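Local coordinates for protein endoglucanase A (Clostridium acetobutylicum, PDB 3IK2) that probably hydrolyses internal beta-1,4-glucosidic bonds of cellulose and related glucans, as a family 44 glycoside hydrolase with a TIM-like barrel, at residues A[307-310]-A[314-317]. Numbering follows the deposited sequence.
Sequences PRSL and TYTE
Arg308 and Ser309 meet Tyr315 and Glu317 within the loop that joins helix 297-305 to helix 320-324. The Arg308 side chain crosses that of Tyr315 at about a right angle, with the guanidinium and ring planes 44° apart. Tyr315 CD1 sits over the centre of one guanidinium face, 3.5 Å from Arg308 CZ. The Arg308 chain bends at chi3 (71°), and its guanidinium face comes to lie on the CD1 corner of the ring. Arg308 CB also packs on the ring, 3.8 Å from Tyr315 CG. This loop belongs to the TIM-like barrel, in the connection between barrel strands 273-278 and 347-353. Arg308 also touches Ile424, Asn425 and Lys448, in loops of the beta-sheet domain. Its NE forms a salt bridge with Asp312, which also accepts a hydrogen bond from Thr314 OG1.

Ser309 OG lies at the ring edge of Tyr315, 3.6 Å from CD2. It donates a short hydrogen bond to Glu317 OE1 (2.6 Å), reaching that oxygen from 36° out of the carboxylate plane. The other oxygen, OE2, is hydrogen-bonded to Ser319 OG. A water donates to both Ser309 OG (2.7 Å) and Tyr315 O (2.8 Å), so the serine hydroxyl is gripped twice.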
ATOM      1  N   PRO A 307       4.516  11.889  -7.007  1.00  8.04           N
ATOM      2  CA  PRO A 307       3.127  11.475  -6.781  1.00  7.86           C
ATOM      3  C   PRO A 307       2.127  11.997  -7.829  1.00  8.62           C
ATOM      4  O   PRO A 307       1.027  11.434  -7.950  1.00  8.14           O
ATOM      5  CB  PRO A 307       2.827  12.044  -5.385  1.00  7.76           C
ATOM      6  CG  PRO A 307       4.145  12.061  -4.718  1.00  7.74           C
ATOM      7  CD  PRO A 307       5.063  12.550  -5.805  1.00  8.27           C
ATOM      8  N   ARG A 308       2.484  13.070  -8.566  1.00  8.36           N
ATOM      9  CA  ARG A 308       1.622  13.550  -9.638  1.00  8.43           C
ATOM     10  C   ARG A 308       1.395  12.480 -10.745  1.00  8.60           C
ATOM     11  O   ARG A 308       0.343  12.468 -11.379  1.00  8.48           O
ATOM     12  CB  ARG A 308       2.137  14.881 -10.219  1.00  8.65           C
ATOM     13  CG  ARG A 308       1.845  16.106  -9.327  1.00  8.61           C
ATOM     14  CD  ARG A 308       2.602  17.357  -9.738  1.00  8.29           C
ATOM     15  NE  ARG A 308       2.076  17.896 -10.985  1.00  8.76           N
ATOM     16  CZ  ARG A 308       2.678  18.803 -11.744  1.00 10.64           C
ATOM     17  NH1 ARG A 308       3.862  19.306 -11.392  1.00 11.86           N
ATOM     18  NH2 ARG A 308       2.093  19.187 -12.877  1.00  9.64           N
ATOM     19  N   SER A 309       2.344  11.561 -10.951  1.00  8.63           N
ATOM     20  CA  SER A 309       2.132  10.481 -11.955  1.00  9.41           C
ATOM     21  C   SER A 309       0.984   9.526 -11.611  1.00  9.24           C
ATOM     22  O   SER A 309       0.531   8.747 -12.448  1.00  9.41           O
ATOM     23  CB  SER A 309       3.419   9.702 -12.227  1.00  8.90           C
ATOM     24  OG  SER A 309       4.391  10.569 -12.815  1.00 12.40           O
ATOM     25  N   LEU A 310       0.527   9.574 -10.361  1.00  9.13           N
ATOM     26  CA  LEU A 310      -0.626   8.772  -9.957  1.00  8.55           C
ATOM     27  C   LEU A 310      -1.968   9.366 -10.428  1.00  8.74           C
ATOM     28  O   LEU A 310      -2.920   8.636 -10.589  1.00  9.27           O
ATOM     29  CB  LEU A 310      -0.636   8.623  -8.432  1.00  8.66           C
ATOM     30  CG  LEU A 310       0.489   7.880  -7.733  1.00  6.67           C
ATOM     31  CD1 LEU A 310       0.427   8.098  -6.202  1.00  2.00           C
ATOM     32  CD2 LEU A 310       0.374   6.399  -8.092  1.00  6.12           C
ATOM     33  N   THR A 314      -1.457  16.178 -16.820  1.00 12.20           N
ATOM     34  CA  THR A 314      -0.595  17.232 -17.314  1.00 11.47           C
ATOM     35  C   THR A 314       0.865  17.046 -16.905  1.00 11.75           C
ATOM     36  O   THR A 314       1.734  17.797 -17.323  1.00 11.43           O
ATOM     37  CB  THR A 314      -1.097  18.618 -16.868  1.00 12.09           C
ATOM     38  OG1 THR A 314      -0.903  18.770 -15.455  1.00 10.35           O
ATOM     39  CG2 THR A 314      -2.577  18.792 -17.222  1.00 10.93           C
ATOM     40  N   TYR A 315       1.148  16.029 -16.107  1.00 11.50           N
ATOM     41  CA  TYR A 315       2.491  15.866 -15.598  1.00 11.37           C
ATOM     42  C   TYR A 315       3.203  14.770 -16.334  1.00 11.46           C
ATOM     43  O   TYR A 315       2.671  13.669 -16.447  1.00 12.19           O
ATOM     44  CB  TYR A 315       2.481  15.559 -14.090  1.00 10.82           C
ATOM     45  CG  TYR A 315       3.864  15.377 -13.575  1.00 11.43           C
ATOM     46  CD1 TYR A 315       4.718  16.463 -13.442  1.00 10.65           C
ATOM     47  CD2 TYR A 315       4.345  14.113 -13.225  1.00 14.64           C
ATOM     48  CE1 TYR A 315       6.013  16.306 -12.975  1.00 11.17           C
ATOM     49  CE2 TYR A 315       5.659  13.955 -12.744  1.00 11.33           C
ATOM     50  CZ  TYR A 315       6.475  15.055 -12.636  1.00 11.14           C
ATOM     51  OH  TYR A 315       7.773  14.917 -12.178  1.00 12.31           O
ATOM     52  N   THR A 316       4.422  15.065 -16.792  1.00 11.44           N
ATOM     53  CA  THR A 316       5.314  14.075 -17.425  1.00 12.05           C
ATOM     54  C   THR A 316       6.549  13.809 -16.554  1.00 11.57           C
ATOM     55  O   THR A 316       7.307  14.740 -16.188  1.00 10.93           O
ATOM     56  CB  THR A 316       5.776  14.495 -18.850  1.00 11.67           C
ATOM     57  OG1 THR A 316       4.634  14.768 -19.654  1.00 14.70           O
ATOM     58  CG2 THR A 316       6.523  13.356 -19.519  1.00 12.33           C
ATOM     59  N   GLU A 317       6.749  12.544 -16.213  1.00 10.85           N
ATOM     60  CA  GLU A 317       7.861  12.186 -15.345  1.00 10.94           C
ATOM     61  C   GLU A 317       8.995  11.701 -16.224  1.00 10.37           C
ATOM     62  O   GLU A 317       8.750  11.238 -17.329  1.00 10.67           O
ATOM     63  CB  GLU A 317       7.463  11.116 -14.307  1.00 10.75           C
ATOM     64  CG  GLU A 317       7.400   9.679 -14.838  1.00 11.91           C
ATOM     65  CD  GLU A 317       7.079   8.649 -13.764  1.00 11.66           C
ATOM     66  OE1 GLU A 317       6.453   9.045 -12.752  1.00 10.61           O
ATOM     67  OE2 GLU A 317       7.446   7.455 -13.937  1.00 11.50           O
TER
HETATM   68  O   HOH W   1       3.643  19.722 -15.790  1.00 31.01           O
HETATM   69  O   HOH W   2       3.239  11.225 -15.181  1.00 14.08           O